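6-pyruvoyl tetrahydropterin synthase (Plasmodium falciparum, PDB 1Y13) belongs to the 6-pyruvoyl tetrahydropterin synthase family and, as an assembly of six identical chains, holds zinc ions and biopterin. Local coordinates at residues 24-29 with 70-75; 55-60 with 163-168; 31-36 with 84-89. All coordinates share one frame; numbering follows the deposited sequence.

Contact 1: 24-29 with 70-75. With BIO (biopterin), chain G.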
loop_
_atom_site.group_PDB
_atom_site.type_symbol
_atom_site.label_atom_id
_atom_site.label_comp_id
_atom_site.label_asym_id
_atom_site.label_seq_id
_atom_site.Cartn_x
_atom_site.Cartn_y
_atom_site.Cartn_z
ATOM N N VAL A 24 -16.521 -0.825 -12.852
ATOM C CA VAL A 24 -15.190 -1.435 -12.893
ATOM C C VAL A 24 -14.147 -0.313 -12.852
ATOM O O VAL A 24 -14.377 0.793 -13.369
ATOM C CB VAL A 24 -14.961 -2.347 -14.131
ATOM C CG1 VAL A 24 -15.764 -3.646 -14.020
ATOM C CG2 VAL A 24 -15.306 -1.616 -15.448
ATOM N N SER A 25 -13.028 -0.579 -12.196
ATOM C CA SER A 25 -11.925 0.376 -12.148
ATOM C C SER A 25 -10.614 -0.323 -12.261
ATOM O O SER A 25 -10.474 -1.483 -11.866
ATOM C CB SER A 25 -11.923 1.269 -10.892
ATOM O OG SER A 25 -11.812 0.529 -9.712
ATOM N N VAL A 26 -9.666 0.409 -12.826
ATOM C CA VAL A 26 -8.291 -0.049 -12.963
ATOM C C VAL A 26 -7.362 1.025 -12.382
ATOM O O VAL A 26 -7.614 2.216 -12.515
ATOM C CB VAL A 26 -7.938 -0.373 -14.442
ATOM C CG1 VAL A 26 -8.756 -1.550 -14.922
ATOM C CG2 VAL A 26 -8.215 0.851 -15.341
ATOM N N GLU A 27 -6.318 0.584 -11.704
ATOM C CA GLU A 27 -5.342 1.484 -11.096
ATOM C C GLU A 27 -4.032 0.749 -11.070
ATOM O O GLU A 27 -4.017 -0.450 -10.824
ATOM C CB GLU A 27 -5.762 1.842 -9.664
ATOM C CG GLU A 27 -5.472 0.748 -8.624
ATOM C CD GLU A 27 -6.158 1.007 -7.271
ATOM N N SER A 28 -2.928 1.439 -11.340
ATOM C CA SER A 28 -1.612 0.820 -11.210
ATOM C C SER A 28 -0.545 1.896 -11.168
ATOM O O SER A 28 -0.670 2.919 -11.866
ATOM C CB SER A 28 -1.331 -0.093 -12.411
ATOM O OG SER A 28 0.033 -0.513 -12.435
ATOM N N PRO A 29 0.530 1.653 -10.394
ATOM C CA PRO A 29 1.800 2.403 -10.486
ATOM C C PRO A 29 2.263 2.602 -11.932
ATOM O O PRO A 29 3.018 3.531 -12.209
ATOM C CB PRO A 29 2.789 1.456 -9.816
ATOM C CG PRO A 29 1.985 0.720 -8.784
ATOM C CD PRO A 29 0.569 0.624 -9.330
ATOM N N ILE A 70 -17.311 -3.589 -18.900
ATOM C CA ILE A 70 -16.430 -3.464 -20.066
ATOM C C ILE A 70 -15.140 -4.244 -19.712
ATOM O O ILE A 70 -14.797 -4.357 -18.539
ATOM C CB ILE A 70 -16.137 -1.960 -20.464
ATOM C CG1 ILE A 70 -15.402 -1.858 -21.805
ATOM C CG2 ILE A 70 -15.366 -1.187 -19.378
ATOM C CD1 ILE A 70 -15.555 -0.513 -22.500
ATOM N N ASP A 71 -14.467 -4.806 -20.715
ATOM C CA ASP A 71 -13.215 -5.553 -20.514
ATOM C C ASP A 71 -12.154 -4.698 -19.805
ATOM O O ASP A 71 -11.891 -3.582 -20.218
ATOM C CB ASP A 71 -12.676 -6.046 -21.860
ATOM C CG ASP A 71 -11.743 -7.258 -21.726
ATOM O OD1 ASP A 71 -10.925 -7.304 -20.791
ATOM O OD2 ASP A 71 -11.825 -8.177 -22.565
ATOM N N PHE A 72 -11.574 -5.216 -18.725
ATOM C CA PHE A 72 -10.516 -4.500 -18.011
ATOM C C PHE A 72 -9.386 -4.127 -18.988
ATOM O O PHE A 72 -8.847 -3.034 -18.908
ATOM C CB PHE A 72 -9.905 -5.343 -16.889
ATOM C CG PHE A 72 -10.777 -5.506 -15.659
ATOM C CD1 PHE A 72 -11.294 -4.405 -14.993
ATOM C CD2 PHE A 72 -10.954 -6.768 -15.096
ATOM C CE1 PHE A 72 -12.048 -4.574 -13.841
ATOM C CE2 PHE A 72 -11.702 -6.947 -13.938
ATOM C CZ PHE A 72 -12.266 -5.858 -13.317
ATOM N N SER A 73 -9.053 -5.031 -19.915
ATOM C CA SER A 73 -7.953 -4.802 -20.867
ATOM C C SER A 73 -8.139 -3.576 -21.768
ATOM O O SER A 73 -7.172 -2.919 -22.122
ATOM C CB SER A 73 -7.689 -6.042 -21.717
ATOM O OG SER A 73 -8.740 -6.213 -22.642
ATOM N N ILE A 74 -9.378 -3.261 -22.126
ATOM C CA ILE A 74 -9.651 -2.029 -22.862
ATOM C C ILE A 74 -9.307 -0.779 -22.009
ATOM O O ILE A 74 -8.673 0.164 -22.485
ATOM C CB ILE A 74 -11.119 -1.984 -23.350
ATOM C CG1 ILE A 74 -11.372 -3.120 -24.359
ATOM C CG2 ILE A 74 -11.456 -0.604 -23.929
ATOM C CD1 ILE A 74 -12.841 -3.302 -24.766
ATOM N N LEU A 75 -9.733 -0.771 -20.752
ATOM C CA LEU A 75 -9.470 0.379 -19.899
ATOM C C LEU A 75 -7.973 0.551 -19.678
ATOM O O LEU A 75 -7.463 1.674 -19.720
ATOM C CB LEU A 75 -10.209 0.275 -18.556
ATOM C CG LEU A 75 -11.724 0.025 -18.543
ATOM C CD1 LEU A 75 -12.239 0.010 -17.125
ATOM C CD2 LEU A 75 -12.465 1.072 -19.361
HETATM N N1 BIO G . -12.808 -7.706 -17.569
HETATM N N2 BIO G . -14.503 -6.385 -16.725
HETATM C C2 BIO G . -13.792 -7.542 -16.665
HETATM N N3 BIO G . -14.060 -8.496 -15.736
HETATM C C4 BIO G . -13.374 -9.664 -15.680
HETATM O O4 BIO G . -13.620 -10.537 -14.835
HETATM C C4A BIO G . -12.263 -9.900 -16.621
HETATM C C8A BIO G . -12.036 -8.826 -17.575
HETATM N N8 BIO G . -11.050 -8.990 -18.456
HETATM C C7 BIO G . -10.305 -10.095 -18.477
HETATM C C6 BIO G . -10.470 -11.112 -17.583
HETATM N N5 BIO G . -11.483 -11.009 -16.657
HETATM C C9 BIO G . -9.574 -12.329 -17.730
HETATM O O9 BIO G . -10.076 -13.510 -17.058
HETATM C C10 BIO G . -8.102 -12.274 -17.266
HETATM O O10 BIO G . -7.959 -12.036 -15.834
HETATM C C11 BIO G . -7.221 -11.470 -18.239
#
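Val24 and Val26 of the strand face Ile70 and Leu75, the CA atoms coming no nearer than 7.0 Å (Val26 to Leu75), so the strand and the start of the helix meet through side chains and not through backbone bonds. Both valines point toward 70-75, while Ser25 between them turns away. Val24 spreads over three residues, Val26 over two. With CG1 anti to the carbonyl carbon (chi1 -72°), Val24 lays that methyl against Phe72, while its CG2 enters the angle between Leu75 CD1, at 3.9 Å, and Ile70 CG2. Two residues on, Val26 CG1 rests 3.8 Å from Phe72 CD1, and CG2 touches Leu75 CB. Phe72 has CG anti to its carbonyl carbon (chi1 -74°), which swings the ring between the strand and the ligand. The valines approach it obliquely, with Val24 CB 3.7 Å from Phe72 CE1. One face is taken by the pterin ring of biopterin, whose C2 stands 3.3 Å above the plane and is displaced toward the rim. The backbone completes the grip: Phe72 N donates almost straight to biopterin N1 (3.0 Å, 167°), and biopterin N2 donates to Ile70 O at 2.7 Å. Asp71 OD1 lies close to biopterin N8 and also caps the helix, taking Ser73 N from above the carboxylate plane. The apolar layer backs the residues whose backbone N and O meet the ligand, and probably helps to place them. Glu136 and Thr135 of a second subunit add hydrogen bonds to the same biopterin, making this an interface pocket. Strand 21-41 pairs with strand 49-62 through Val24 and Val26 on one side and with a strand of the second subunit on the other, while the first turn of helix 72-86 packs across it.

Contact 2: 55-60 with 163-168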
loop_
_atom_site.group_PDB
_atom_site.type_symbol
_atom_site.label_atom_id
_atom_site.label_comp_id
_atom_site.label_asym_id
_atom_site.label_seq_id
_atom_site.Cartn_x
_atom_site.Cartn_y
_atom_site.Cartn_z
ATOM N N VAL A 55 -2.670 7.827 -12.681
ATOM C CA VAL A 55 -4.071 7.863 -13.144
ATOM C C VAL A 55 -4.812 6.566 -12.843
ATOM O O VAL A 55 -4.317 5.475 -13.138
ATOM C CB VAL A 55 -4.122 8.148 -14.666
ATOM C CG1 VAL A 55 -5.540 8.142 -15.207
ATOM C CG2 VAL A 55 -3.450 9.503 -14.956
ATOM N N SER A 56 -5.987 6.689 -12.242
ATOM C CA SER A 56 -6.916 5.580 -12.118
ATOM C C SER A 56 -8.244 5.922 -12.788
ATOM O O SER A 56 -8.693 7.053 -12.727
ATOM C CB SER A 56 -7.141 5.209 -10.653
ATOM O OG SER A 56 -8.035 6.119 -10.052
ATOM N N LEU A 57 -8.844 4.932 -13.444
ATOM C CA LEU A 57 -10.058 5.082 -14.232
ATOM C C LEU A 57 -11.176 4.171 -13.732
ATOM O O LEU A 57 -10.968 2.980 -13.521
ATOM C CB LEU A 57 -9.789 4.728 -15.694
ATOM C CG LEU A 57 -10.967 4.714 -16.687
ATOM C CD1 LEU A 57 -11.637 6.082 -16.778
ATOM C CD2 LEU A 57 -10.483 4.283 -18.083
ATOM N N LYS A 58 -12.363 4.741 -13.579
ATOM C CA LYS A 58 -13.530 3.983 -13.190
ATOM C C LYS A 58 -14.700 4.321 -14.125
ATOM O O LYS A 58 -14.889 5.484 -14.492
ATOM C CB LYS A 58 -13.861 4.304 -11.744
ATOM C CG LYS A 58 -15.151 3.744 -11.246
ATOM C CD LYS A 58 -15.246 3.960 -9.768
ATOM C CE LYS A 58 -15.909 5.282 -9.464
ATOM N NZ LYS A 58 -16.263 5.311 -8.019
ATOM N N VAL A 59 -15.436 3.296 -14.550
ATOM C CA VAL A 59 -16.623 3.479 -15.387
ATOM C C VAL A 59 -17.825 2.767 -14.771
ATOM O O VAL A 59 -17.700 1.698 -14.193
ATOM C CB VAL A 59 -16.417 3.108 -16.927
ATOM C CG1 VAL A 59 -15.018 3.533 -17.428
ATOM C CG2 VAL A 59 -16.603 1.640 -17.191
ATOM N N ARG A 60 -18.987 3.394 -14.884
ATOM C CA ARG A 60 -20.216 2.817 -14.364
ATOM C C ARG A 60 -21.103 2.430 -15.535
ATOM O O ARG A 60 -21.356 3.237 -16.438
ATOM C CB ARG A 60 -20.910 3.819 -13.463
ATOM C CG ARG A 60 -22.101 3.278 -12.725
ATOM C CD ARG A 60 -22.769 4.404 -11.953
ATOM N NE ARG A 60 -21.805 5.036 -11.053
ATOM C CZ ARG A 60 -21.870 6.288 -10.609
ATOM N NH1 ARG A 60 -22.878 7.092 -10.959
ATOM N NH2 ARG A 60 -20.919 6.732 -9.803
ATOM N N ILE A 163 -18.166 8.207 -16.181
ATOM C CA ILE A 163 -16.730 7.966 -16.227
ATOM C C ILE A 163 -16.042 8.901 -15.230
ATOM O O ILE A 163 -16.375 10.087 -15.122
ATOM C CB ILE A 163 -16.188 8.189 -17.646
ATOM C CG1 ILE A 163 -16.806 7.177 -18.601
ATOM C CG2 ILE A 163 -14.680 8.001 -17.706
ATOM C CD1 ILE A 163 -16.633 7.520 -20.043
ATOM N N GLU A 164 -15.065 8.365 -14.516
ATOM C CA GLU A 164 -14.378 9.110 -13.484
ATOM C C GLU A 164 -12.898 8.775 -13.533
ATOM O O GLU A 164 -12.519 7.603 -13.629
ATOM C CB GLU A 164 -14.955 8.721 -12.135
ATOM C CG GLU A 164 -14.482 9.541 -10.966
ATOM C CD GLU A 164 -14.936 8.924 -9.659
ATOM O OE1 GLU A 164 -16.116 9.113 -9.262
ATOM O OE2 GLU A 164 -14.111 8.237 -9.034
ATOM N N ILE A 165 -12.052 9.798 -13.492
ATOM C CA ILE A 165 -10.634 9.553 -13.306
ATOM C C ILE A 165 -10.109 10.257 -12.058
ATOM O O ILE A 165 -10.554 11.357 -11.696
ATOM C CB ILE A 165 -9.737 9.953 -14.534
ATOM C CG1 ILE A 165 -9.675 11.444 -14.702
ATOM C CG2 ILE A 165 -10.180 9.339 -15.853
ATOM C CD1 ILE A 165 -8.308 11.872 -15.003
ATOM N N SER A 166 -9.170 9.607 -11.399
ATOM C CA SER A 166 -8.432 10.210 -10.330
ATOM C C SER A 166 -7.031 10.435 -10.841
ATOM O O SER A 166 -6.430 9.541 -11.444
ATOM C CB SER A 166 -8.372 9.263 -9.141
ATOM O OG SER A 166 -9.595 9.297 -8.430
ATOM N N VAL A 167 -6.498 11.620 -10.597
ATOM C CA VAL A 167 -5.109 11.901 -10.944
ATOM C C VAL A 167 -4.410 12.305 -9.662
ATOM O O VAL A 167 -4.772 13.324 -9.061
ATOM C CB VAL A 167 -4.942 13.027 -11.995
ATOM C CG1 VAL A 167 -3.456 13.207 -12.329
ATOM C CG2 VAL A 167 -5.702 12.730 -13.265
ATOM N N SER A 168 -3.416 11.522 -9.238
ATOM C CA SER A 168 -2.634 11.922 -8.092
ATOM C C SER A 168 -1.335 12.599 -8.522
ATOM O O SER A 168 -0.659 12.128 -9.438
ATOM C CB SER A 168 -2.366 10.730 -7.178
ATOM O OG SER A 168 -1.537 9.803 -7.833
HETATM O O HOH W 1 -17.500 7.587 -7.824
#
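The carboxylate of Glu164 is the flat group across which the charged side chains meet: Lys58 brings CE over one face, 3.5 Å from Glu164 OE2, while a water reaches OE1 and the hydroxyl of Tyr162 is also hydrogen-bonded to that oxygen. Ser56 and Ser166 exchange two N-H...O bonds between their peptide groups. Strands 55-60 and 163-168 run antiparallel at 165°, their axes 4.7 Å apart. Ser56 with Ser166 and Lys58 with Glu164 are hydrogen-bonded pairs, whereas Val55, Leu57 and Val59 oppose Val167, Ile165 and Ile163 as non-hydrogen-bonded pairs. Four bonds join the backbones, among them Lys58 N to Glu164 O at 2.9 Å and 167°. Between them Ile165 CA approaches Ser56 O at 3.2 Å, a CA-H...O contact of the kind that fills in an antiparallel pair. On the apolar face Leu57 does most of the bridging. With CG anti to the backbone N (chi1 175°), its CD1 leans across to touch both Ile163 CG2 and Ile165 CG2, each at 3.7 Å. Helix 135-150 packs on this face through Leu143 and Ile147 against Ile163, and through Ile142 and Leu146 against Ile165. On the other face Ser56 OG lies 3.3 Å from Ser166 CB, and Lys58 and Glu164 run side by side in the same direction. Their salt bridge is long, NZ to OE2 being 3.8 Å, and a water between NZ and OE1, accepting from the first and donating to the second, links the two ends. The sheet is therefore two-sided: apolar side chains pack it against helix 135-150, while the partly exposed polar face carries a water-bridged ion pair, with Glu23 a second, weak partner of Lys58, and the opposite charges probably help keep both groups ionised.

Contact 3: 31-36 with 84-89. With BIO (biopterin), chain B.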
loop_
_atom_site.group_PDB
_atom_site.type_symbol
_atom_site.label_atom_id
_atom_site.label_comp_id
_atom_site.label_asym_id
_atom_site.label_seq_id
_atom_site.Cartn_x
_atom_site.Cartn_y
_atom_site.Cartn_z
ATOM N N PHE A 31 0.290 3.185 -14.550
ATOM C CA PHE A 31 -0.483 4.254 -15.187
ATOM C C PHE A 31 0.058 5.613 -14.717
ATOM O O PHE A 31 -0.638 6.377 -14.034
ATOM C CB PHE A 31 -1.983 4.161 -14.868
ATOM C CG PHE A 31 -2.596 2.808 -15.137
ATOM C CD1 PHE A 31 -2.055 1.942 -16.092
ATOM C CD2 PHE A 31 -3.743 2.425 -14.462
ATOM C CE1 PHE A 31 -2.627 0.695 -16.336
ATOM C CE2 PHE A 31 -4.331 1.173 -14.695
ATOM C CZ PHE A 31 -3.782 0.312 -15.636
ATOM N N SER A 32 1.291 5.909 -15.113
ATOM C CA SER A 32 1.986 7.093 -14.636
ATOM C C SER A 32 2.607 7.918 -15.744
ATOM O O SER A 32 2.928 7.406 -16.810
ATOM C CB SER A 32 3.094 6.672 -13.671
ATOM O OG SER A 32 2.494 6.131 -12.509
ATOM N N PHE A 33 2.753 9.199 -15.475
ATOM C CA PHE A 33 3.593 10.047 -16.283
ATOM C C PHE A 33 4.462 10.904 -15.355
ATOM O O PHE A 33 3.963 11.516 -14.406
ATOM C CB PHE A 33 2.777 10.866 -17.297
ATOM C CG PHE A 33 1.612 11.627 -16.719
ATOM C CD1 PHE A 33 0.390 11.007 -16.513
ATOM C CD2 PHE A 33 1.712 12.995 -16.483
ATOM C CE1 PHE A 33 -0.696 11.710 -16.001
ATOM C CE2 PHE A 33 0.622 13.718 -15.974
ATOM C CZ PHE A 33 -0.584 13.081 -15.735
ATOM N N ASN A 34 5.768 10.914 -15.621
ATOM C CA ASN A 34 6.707 11.646 -14.777
ATOM C C ASN A 34 7.088 12.943 -15.467
ATOM O O ASN A 34 7.829 12.916 -16.452
ATOM C CB ASN A 34 7.966 10.803 -14.453
ATOM C CG ASN A 34 7.623 9.376 -14.006
ATOM O OD1 ASN A 34 6.597 9.130 -13.371
ATOM N ND2 ASN A 34 8.469 8.449 -14.341
ATOM N N CYS A 35 6.585 14.063 -14.948
ATOM C CA CYS A 35 6.689 15.366 -15.627
ATOM C C CYS A 35 7.214 16.489 -14.735
ATOM O O CYS A 35 7.054 16.442 -13.510
ATOM C CB CYS A 35 5.307 15.776 -16.138
ATOM S SG CYS A 35 4.781 14.758 -17.529
ATOM N N ALA A 36 7.815 17.494 -15.361
ATOM C CA ALA A 36 8.140 18.731 -14.706
ATOM C C ALA A 36 7.019 19.749 -14.936
ATOM O O ALA A 36 6.288 19.666 -15.932
ATOM C CB ALA A 36 9.501 19.279 -15.221
ATOM N N ASN A 84 1.423 7.542 -21.622
ATOM C CA ASN A 84 2.612 7.490 -22.435
ATOM C C ASN A 84 2.888 8.785 -23.208
ATOM O O ASN A 84 4.046 9.165 -23.352
ATOM C CB ASN A 84 2.573 6.293 -23.376
ATOM C CG ASN A 84 2.814 4.964 -22.647
ATOM O OD1 ASN A 84 3.229 4.945 -21.477
ATOM N ND2 ASN A 84 2.543 3.839 -23.335
ATOM N N LYS A 85 1.837 9.469 -23.669
ATOM C CA LYS A 85 2.000 10.700 -24.441
ATOM C C LYS A 85 2.533 11.836 -23.564
ATOM O O LYS A 85 3.298 12.668 -24.024
ATOM C CB LYS A 85 0.678 11.132 -25.078
ATOM C CG LYS A 85 0.275 10.329 -26.299
ATOM N N LEU A 86 2.118 11.856 -22.306
ATOM C CA LEU A 86 2.519 12.889 -21.368
ATOM C C LEU A 86 3.916 12.646 -20.739
ATOM O O LEU A 86 4.674 13.595 -20.473
ATOM C CB LEU A 86 1.459 13.004 -20.263
ATOM C CG LEU A 86 0.273 13.965 -20.478
ATOM C CD1 LEU A 86 -0.206 13.907 -21.873
ATOM C CD2 LEU A 86 -0.897 13.639 -19.569
ATOM N N ASP A 87 4.243 11.379 -20.515
ATOM C CA ASP A 87 5.412 10.968 -19.732
ATOM C C ASP A 87 6.685 11.646 -20.248
ATOM O O ASP A 87 6.896 11.752 -21.460
ATOM C CB ASP A 87 5.536 9.430 -19.793
ATOM C CG ASP A 87 6.563 8.844 -18.819
ATOM O OD1 ASP A 87 6.746 9.327 -17.689
ATOM O OD2 ASP A 87 7.187 7.846 -19.196
ATOM N N HIS A 88 7.511 12.115 -19.304
ATOM C CA HIS A 88 8.853 12.670 -19.581
ATOM C C HIS A 88 8.899 13.979 -20.307
ATOM O O HIS A 88 9.656 14.141 -21.237
ATOM C CB HIS A 88 9.742 11.630 -20.268
ATOM C CG HIS A 88 10.426 10.729 -19.296
ATOM N ND1 HIS A 88 11.796 10.551 -19.276
ATOM C CD2 HIS A 88 9.934 10.015 -18.254
ATOM C CE1 HIS A 88 12.106 9.724 -18.294
ATOM N NE2 HIS A 88 10.995 9.387 -17.656
ATOM N N HIS A 89 8.088 14.927 -19.863
ATOM C CA HIS A 89 8.049 16.243 -20.452
ATOM C C HIS A 89 7.905 17.285 -19.377
ATOM O O HIS A 89 7.528 16.964 -18.250
ATOM C CB HIS A 89 6.821 16.348 -21.371
ATOM C CG HIS A 89 6.926 15.508 -22.592
ATOM N ND1 HIS A 89 6.247 14.319 -22.734
ATOM C CD2 HIS A 89 7.647 15.674 -23.725
ATOM C CE1 HIS A 89 6.530 13.794 -23.914
ATOM N NE2 HIS A 89 7.379 14.597 -24.534
HETATM N N1 BIO B . 18.166 3.854 -13.685
HETATM N N2 BIO B . 19.435 2.839 -12.044
HETATM C C2 BIO B . 18.791 3.948 -12.496
HETATM N N3 BIO B . 18.777 5.104 -11.783
HETATM C C4 BIO B . 18.158 6.223 -12.233
HETATM O O4 BIO B . 18.149 7.280 -11.585
HETATM C C4A BIO B . 17.429 6.185 -13.514
HETATM C C8A BIO B . 17.484 4.909 -14.208
HETATM N N8 BIO B . 16.849 4.820 -15.376
HETATM C C7 BIO B . 16.198 5.858 -15.901
HETATM C C6 BIO B . 16.101 7.062 -15.269
HETATM N N5 BIO B . 16.749 7.222 -14.065
HETATM C C9 BIO B . 15.353 8.173 -15.984
HETATM O O9 BIO B . 15.654 9.499 -15.483
HETATM C C10 BIO B . 13.809 8.170 -16.030
HETATM O O10 BIO B . 13.195 8.271 -14.710
HETATM C C11 BIO B . 13.265 7.124 -17.019
HETATM O O HOH W 2 3.659 6.055 -18.950
#
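Phe33 and Leu86 form the tight half of this contact, Leu86 CD2 sitting squarely over the Phe33 ring in a CH-pi contact 3.8 Å from its centroid. The ring is carried there by a first torsion (51°) that sets CG between the backbone N and carbonyl carbon, and its edge meets Cys35 SG in plane. That sulfur also touches Leu86 O, at 3.2 Å. Leu86 O is used by His89 ND1, which donates to it from above the carbonyl plane with the oxygen in the plane of the imidazole. Where the helix ends, Asp87 receives Asn34 N at OD1 on its anti lone pair (2.8 Å, 172°), and the strand answers with Asn34 O, which accepts His88 N less directly, 43° out of the carbonyl plane. Ala36 N to His89 O (3.0 Å) closes the series.

The loose side is the exposed Asn84 and Ser32, with a water between Ser32 O and Asn84 OD1. His88 instead faces biopterin and stacks on the zinc-binding His49 of a fourth subunit. Strand 21-41 is flanked by strand 49-62, joined by backbone bonds to Tyr53 and His51, and by the end of helix 72-86, with helix 135-150 packed on Phe33 and Leu86.

In the fold
Contacts 1 and 3 are two ends of one packing arrangement: both join strand 21-41 to helix 72-86, their centres about 19 Å apart. Contact 2 lies next to them in the same antiparallel sheet, its centre about 10 Å from that of contact 1 and about 17 Å from that of contact 3, and is tied to each through strand 49-62, the neighbour of strand 21-41. Along the chain the segments come in the order 24-29, 31-36, 55-60, 70-75, 84-89, 163-168, so the three contacts interlock. In this tunnelling fold the sheet and its helix span the distance between two ligand sites shared between subunits, with biopterin at contact 1 and another biopterin with zinc near contact 3.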